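PDB 3CPG: pyridoxal phosphate homeostasis protein from Bifidobacterium adolescentis ATCC 15703, which probably binds pyridoxal 5'-phosphate and takes part in keeping the supply of this cofactor in balance. Local coordinates for residues E63-I68 with A91-E96; G71-G76 with R97-G102. All blocks are in the same frame, centred on the assembly; numbering follows the deposited sequence.

Contact 1: E63-I68 with A91-E96; sequences EIMAAI and ARRCAE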
loop_
_atom_site.group_PDB
_atom_site.type_symbol
_atom_site.label_atom_id
_atom_site.label_comp_id
_atom_site.label_asym_id
_atom_site.label_seq_id
_atom_site.Cartn_x
_atom_site.Cartn_y
_atom_site.Cartn_z
ATOM N N GLU A 63 -19.142 -1.258 -1.661
ATOM C CA GLU A 63 -18.242 -2.221 -2.287
ATOM C C GLU A 63 -17.036 -2.517 -1.398
ATOM O O GLU A 63 -16.656 -3.670 -1.195
ATOM C CB GLU A 63 -17.747 -1.678 -3.632
ATOM C CG GLU A 63 -18.814 -1.634 -4.713
ATOM C CD GLU A 63 -18.302 -1.026 -6.009
ATOM O OE1 GLU A 63 -18.084 0.202 -6.050
ATOM O OE2 GLU A 63 -18.111 -1.782 -6.986
ATOM N N ILE A 64 -16.420 -1.463 -0.885
ATOM C CA ILE A 64 -15.246 -1.626 -0.034
ATOM C C ILE A 64 -15.567 -2.415 1.228
ATOM O O ILE A 64 -14.797 -3.285 1.634
ATOM C CB ILE A 64 -14.656 -0.256 0.356
ATOM C CG1 ILE A 64 -14.230 0.487 -0.912
ATOM C CG2 ILE A 64 -13.471 -0.438 1.308
ATOM C CD1 ILE A 64 -13.792 1.915 -0.674
HETATM N N MSE A 65 -16.700 -2.116 1.855
HETATM C CA MSE A 65 -17.072 -2.831 3.066
HETATM C C MSE A 65 -17.393 -4.299 2.786
HETATM O O MSE A 65 -17.204 -5.157 3.649
HETATM C CB MSE A 65 -18.250 -2.132 3.754
HETATM C CG MSE A 65 -17.886 -0.740 4.321
HETATM SE SE MSE A 65 -16.319 -0.776 5.453
HETATM C CE MSE A 65 -16.926 -2.036 6.736
ATOM N N ALA A 66 -17.870 -4.596 1.582
ATOM C CA ALA A 66 -18.160 -5.983 1.241
ATOM C C ALA A 66 -16.819 -6.714 1.214
ATOM O O ALA A 66 -16.721 -7.870 1.624
ATOM C CB ALA A 66 -18.850 -6.074 -0.124
ATOM N N ALA A 67 -15.783 -6.029 0.731
ATOM C CA ALA A 67 -14.450 -6.621 0.663
ATOM C C ALA A 67 -13.878 -6.838 2.064
ATOM O O ALA A 67 -13.293 -7.882 2.353
ATOM C CB ALA A 67 -13.519 -5.725 -0.147
ATOM N N ILE A 68 -14.042 -5.851 2.932
ATOM C CA ILE A 68 -13.540 -5.977 4.294
ATOM C C ILE A 68 -14.292 -7.083 5.020
ATOM O O ILE A 68 -13.689 -7.886 5.727
ATOM C CB ILE A 68 -13.665 -4.635 5.049
ATOM C CG1 ILE A 68 -12.563 -3.691 4.557
ATOM C CG2 ILE A 68 -13.566 -4.851 6.562
ATOM C CD1 ILE A 68 -12.760 -2.231 4.949
ATOM N N ALA A 91 -14.821 4.956 7.956
ATOM C CA ALA A 91 -14.434 4.866 9.355
ATOM C C ALA A 91 -15.622 4.421 10.198
ATOM O O ALA A 91 -15.483 3.562 11.067
ATOM C CB ALA A 91 -13.905 6.216 9.848
ATOM N N ARG A 92 -16.795 4.992 9.930
ATOM C CA ARG A 92 -17.984 4.636 10.698
ATOM C C ARG A 92 -18.336 3.165 10.511
ATOM O O ARG A 92 -18.551 2.449 11.486
ATOM C CB ARG A 92 -19.187 5.496 10.291
ATOM C CG ARG A 92 -20.342 5.396 11.288
ATOM C CD ARG A 92 -21.678 5.874 10.714
ATOM N NE ARG A 92 -22.303 4.857 9.871
ATOM C CZ ARG A 92 -22.302 4.871 8.542
ATOM N NH1 ARG A 92 -21.706 5.855 7.882
ATOM N NH2 ARG A 92 -22.902 3.894 7.872
ATOM N N ARG A 93 -18.396 2.726 9.254
ATOM C CA ARG A 93 -18.721 1.340 8.933
ATOM C C ARG A 93 -17.716 0.368 9.547
ATOM O O ARG A 93 -18.096 -0.680 10.061
ATOM C CB ARG A 93 -18.771 1.142 7.409
ATOM C CG ARG A 93 -19.973 1.811 6.723
ATOM C CD ARG A 93 -21.271 1.060 7.011
ATOM N NE ARG A 93 -21.313 -0.260 6.380
ATOM C CZ ARG A 93 -21.635 -0.473 5.106
ATOM N NH1 ARG A 93 -21.949 0.547 4.318
ATOM N NH2 ARG A 93 -21.639 -1.708 4.617
ATOM N N CYS A 94 -16.434 0.708 9.487
ATOM C CA CYS A 94 -15.421 -0.166 10.067
ATOM C C CYS A 94 -15.554 -0.226 11.580
ATOM O O CYS A 94 -15.382 -1.287 12.172
ATOM C CB CYS A 94 -14.015 0.298 9.684
ATOM S SG CYS A 94 -13.568 -0.139 7.990
ATOM N N ALA A 95 -15.874 0.906 12.200
ATOM C CA ALA A 95 -16.030 0.954 13.650
ATOM C C ALA A 95 -17.167 0.036 14.092
ATOM O O ALA A 95 -17.046 -0.698 15.072
ATOM C CB ALA A 95 -16.306 2.384 14.105
ATOM N N GLU A 96 -18.275 0.086 13.365
ATOM C CA GLU A 96 -19.423 -0.754 13.687
ATOM C C GLU A 96 -19.054 -2.231 13.577
ATOM O O GLU A 96 -19.581 -3.074 14.310
ATOM C CB GLU A 96 -20.579 -0.418 12.746
ATOM C CG GLU A 96 -21.196 0.936 13.038
ATOM C CD GLU A 96 -22.014 1.475 11.887
ATOM O OE1 GLU A 96 -22.460 0.676 11.038
ATOM O OE2 GLU A 96 -22.221 2.706 11.839
#
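Met65 and Arg93 mark the closest backbone approach of two helical segments, with their CA atoms 7.4 Å apart. Segments 63-68 and 91-96 run in nearly the same direction. Their axes cross at -28° and come no nearer than 10.8 Å, so side chains fill the gap. Met65, a selenomethionine, contributes the largest share. Its chain bends at chi2 and chi3 (-52° and -58°), which curls the SE and CE end over the base of Arg93. Met65 SE lies 3.7 Å from Arg93 CB. The guanidinium of Arg93 reaches back over the stem of Met65. Met65 CG sits over the centre of one guanidinium face, 3.8 Å above the plane, and Met65 CB is 3.5 Å from Arg93 NH2. The polar end of Arg93 is held by a salt bridge from NH1 to Glu15. Cutting Arg93 back to an alanine is likely to uncover the stem of Met65 and to leave Glu15 with one charged partner fewer, though Arg92 also bridges to it. Deeper in, Cys94 SG rests against two apolar groups at once, 3.8 Å from Met65 SE and 3.8 Å from Ile68 CD1. No hydrogen bond joins the two segments. The contact packs helix 61-69 against helix 80-96 on the outside of the TIM-barrel fold. Helix 19-42 covers another side of helix 61-69, and Phe99 of strand 99-101 touches both Ile68 and Cys94.

Contact 2: G71-G76 with R97-G102; sequences GVRMIG and RGFSLG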
loop_
_atom_site.group_PDB
_atom_site.type_symbol
_atom_site.label_atom_id
_atom_site.label_comp_id
_atom_site.label_asym_id
_atom_site.label_seq_id
_atom_site.Cartn_x
_atom_site.Cartn_y
_atom_site.Cartn_z
ATOM N N GLY A 71 -12.916 -10.481 4.363
ATOM C CA GLY A 71 -11.587 -10.844 4.823
ATOM C C GLY A 71 -10.482 -9.819 4.639
ATOM O O GLY A 71 -9.386 -9.995 5.181
ATOM N N VAL A 72 -10.746 -8.761 3.877
ATOM C CA VAL A 72 -9.734 -7.729 3.654
ATOM C C VAL A 72 -9.480 -6.944 4.936
ATOM O O VAL A 72 -10.420 -6.533 5.612
ATOM C CB VAL A 72 -10.168 -6.757 2.541
ATOM C CG1 VAL A 72 -9.227 -5.564 2.502
ATOM C CG2 VAL A 72 -10.159 -7.480 1.199
ATOM N N ARG A 73 -8.208 -6.735 5.266
ATOM C CA ARG A 73 -7.849 -6.013 6.480
ATOM C C ARG A 73 -6.898 -4.848 6.218
ATOM O O ARG A 73 -6.201 -4.390 7.116
ATOM C CB ARG A 73 -7.229 -6.978 7.490
ATOM C CG ARG A 73 -8.201 -8.041 7.979
ATOM C CD ARG A 73 -9.272 -7.432 8.885
ATOM N NE ARG A 73 -10.239 -8.425 9.354
ATOM C CZ ARG A 73 -11.322 -8.792 8.676
ATOM N NH1 ARG A 73 -11.584 -8.247 7.496
ATOM N NH2 ARG A 73 -12.145 -9.703 9.179
HETATM N N MSE A 74 -6.871 -4.384 4.976
HETATM C CA MSE A 74 -6.041 -3.251 4.603
HETATM C C MSE A 74 -6.537 -2.696 3.276
HETATM O O MSE A 74 -6.847 -3.455 2.362
HETATM C CB MSE A 74 -4.578 -3.679 4.483
HETATM C CG MSE A 74 -3.659 -2.550 4.004
HETATM SE SE MSE A 74 -1.741 -2.798 4.337
HETATM C CE MSE A 74 -1.700 -4.654 4.211
ATOM N N ILE A 75 -6.644 -1.375 3.170
ATOM C CA ILE A 75 -7.093 -0.782 1.917
ATOM C C ILE A 75 -6.172 0.350 1.502
ATOM O O ILE A 75 -5.481 0.943 2.331
ATOM C CB ILE A 75 -8.539 -0.216 2.002
ATOM C CG1 ILE A 75 -8.583 0.976 2.959
ATOM C CG2 ILE A 75 -9.509 -1.316 2.435
ATOM C CD1 ILE A 75 -9.943 1.650 3.038
ATOM N N GLY A 76 -6.178 0.644 0.210
ATOM C CA GLY A 76 -5.354 1.711 -0.315
ATOM C C GLY A 76 -6.081 2.422 -1.436
ATOM O O GLY A 76 -6.577 1.785 -2.365
ATOM N N ARG A 97 -18.141 -2.536 12.660
ATOM C CA ARG A 97 -17.679 -3.904 12.452
ATOM C C ARG A 97 -16.549 -4.275 13.410
ATOM O O ARG A 97 -15.959 -5.346 13.289
ATOM C CB ARG A 97 -17.199 -4.091 11.013
ATOM C CG ARG A 97 -18.305 -4.170 9.980
ATOM C CD ARG A 97 -19.136 -5.433 10.148
ATOM N NE ARG A 97 -19.867 -5.760 8.929
ATOM C CZ ARG A 97 -21.157 -6.076 8.888
ATOM N NH1 ARG A 97 -21.875 -6.106 10.003
ATOM N NH2 ARG A 97 -21.731 -6.365 7.728
ATOM N N GLY A 98 -16.246 -3.384 14.349
ATOM C CA GLY A 98 -15.202 -3.662 15.327
ATOM C C GLY A 98 -13.773 -3.417 14.878
ATOM O O GLY A 98 -12.838 -3.993 15.444
ATOM N N PHE A 99 -13.598 -2.563 13.874
ATOM C CA PHE A 99 -12.270 -2.247 13.352
ATOM C C PHE A 99 -11.959 -0.762 13.440
ATOM O O PHE A 99 -12.855 0.074 13.329
ATOM C CB PHE A 99 -12.155 -2.611 11.865
ATOM C CG PHE A 99 -12.405 -4.053 11.557
ATOM C CD1 PHE A 99 -11.538 -5.038 12.012
ATOM C CD2 PHE A 99 -13.500 -4.426 10.778
ATOM C CE1 PHE A 99 -11.754 -6.376 11.696
ATOM C CE2 PHE A 99 -13.724 -5.760 10.456
ATOM C CZ PHE A 99 -12.851 -6.737 10.914
ATOM N N SER A 100 -10.686 -0.437 13.634
ATOM C CA SER A 100 -10.266 0.956 13.634
ATOM C C SER A 100 -9.731 1.093 12.209
ATOM O O SER A 100 -9.219 0.126 11.647
ATOM C CB SER A 100 -9.168 1.215 14.676
ATOM O OG SER A 100 -8.021 0.419 14.458
ATOM N N LEU A 101 -9.871 2.269 11.610
ATOM C CA LEU A 101 -9.419 2.470 10.233
ATOM C C LEU A 101 -8.491 3.665 10.098
ATOM O O LEU A 101 -8.852 4.771 10.473
ATOM C CB LEU A 101 -10.625 2.679 9.317
ATOM C CG LEU A 101 -10.339 3.010 7.846
ATOM C CD1 LEU A 101 -9.765 1.787 7.138
ATOM C CD2 LEU A 101 -11.632 3.449 7.164
ATOM N N GLY A 102 -7.308 3.435 9.537
ATOM C CA GLY A 102 -6.352 4.514 9.365
ATOM C C GLY A 102 -6.159 5.277 10.659
ATOM O O GLY A 102 -6.057 4.678 11.728
#
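Arg73 NH1 is gripped by two backbone carbonyls, and this fixes the guanidinium against Phe99. One bond runs to Val72 O, 2.8 Å from NH1, and the other to Ile68 O in the last turn of helix 61-69. Val72 O lies close to the guanidinium plane, but NH1 stands well above the carbonyl plane, 61° out of it. The side chain turns back at chi2 (-71°) to reach these acceptors. Phe99 presents its CZ corner to the guanidinium. Phe99 CZ stands over the centre of one guanidinium face, 3.4 Å from Arg73 CZ, while the two planes are 54° apart. Arg73 NE is 3.5 Å from Phe99 CE1. The contact is therefore oblique and not a flat stack. Arg97 O lies over one face of the Phe99 ring, offset toward its rim. Farther along, Ile75 CD1 meets Leu101 CD1 at 4.1 Å, and these two side chains cross at about a right angle. Both also touch Leu90 of helix 80-96. Strands 75-77 and 99-101 each pair with strand 113-119 in the parallel barrel sheet, so no backbone bond links them directly. The chemistry thus divides along the segments. At the loop end, the carbonyls take up N-H groups of a charged side chain while its flat face rests on an aromatic corner; at the strand end the contact is purely apolar.

In the fold
Both contacts belong to one stretch of the TIM barrel in which helix 61-69, strand 75-77, helix 80-96 and strand 99-101 follow in order. Contact 1 joins the two helices, and contact 2 joins the segments that follow them. Their centres are about 7 Å apart. Contact 1 is the more buried, although it lies farther from the centre of the chain; contact 2 is partly buried. Each sets an arginine face against a less polar neighbour, a selenomethionine stem in one and a phenyl corner in the other. The arginine anchors differ: a carboxylate for contact 1, backbone carbonyls for contact 2. The Schellman motif that ends helix 80-96 leads from contact 1 straight into contact 2.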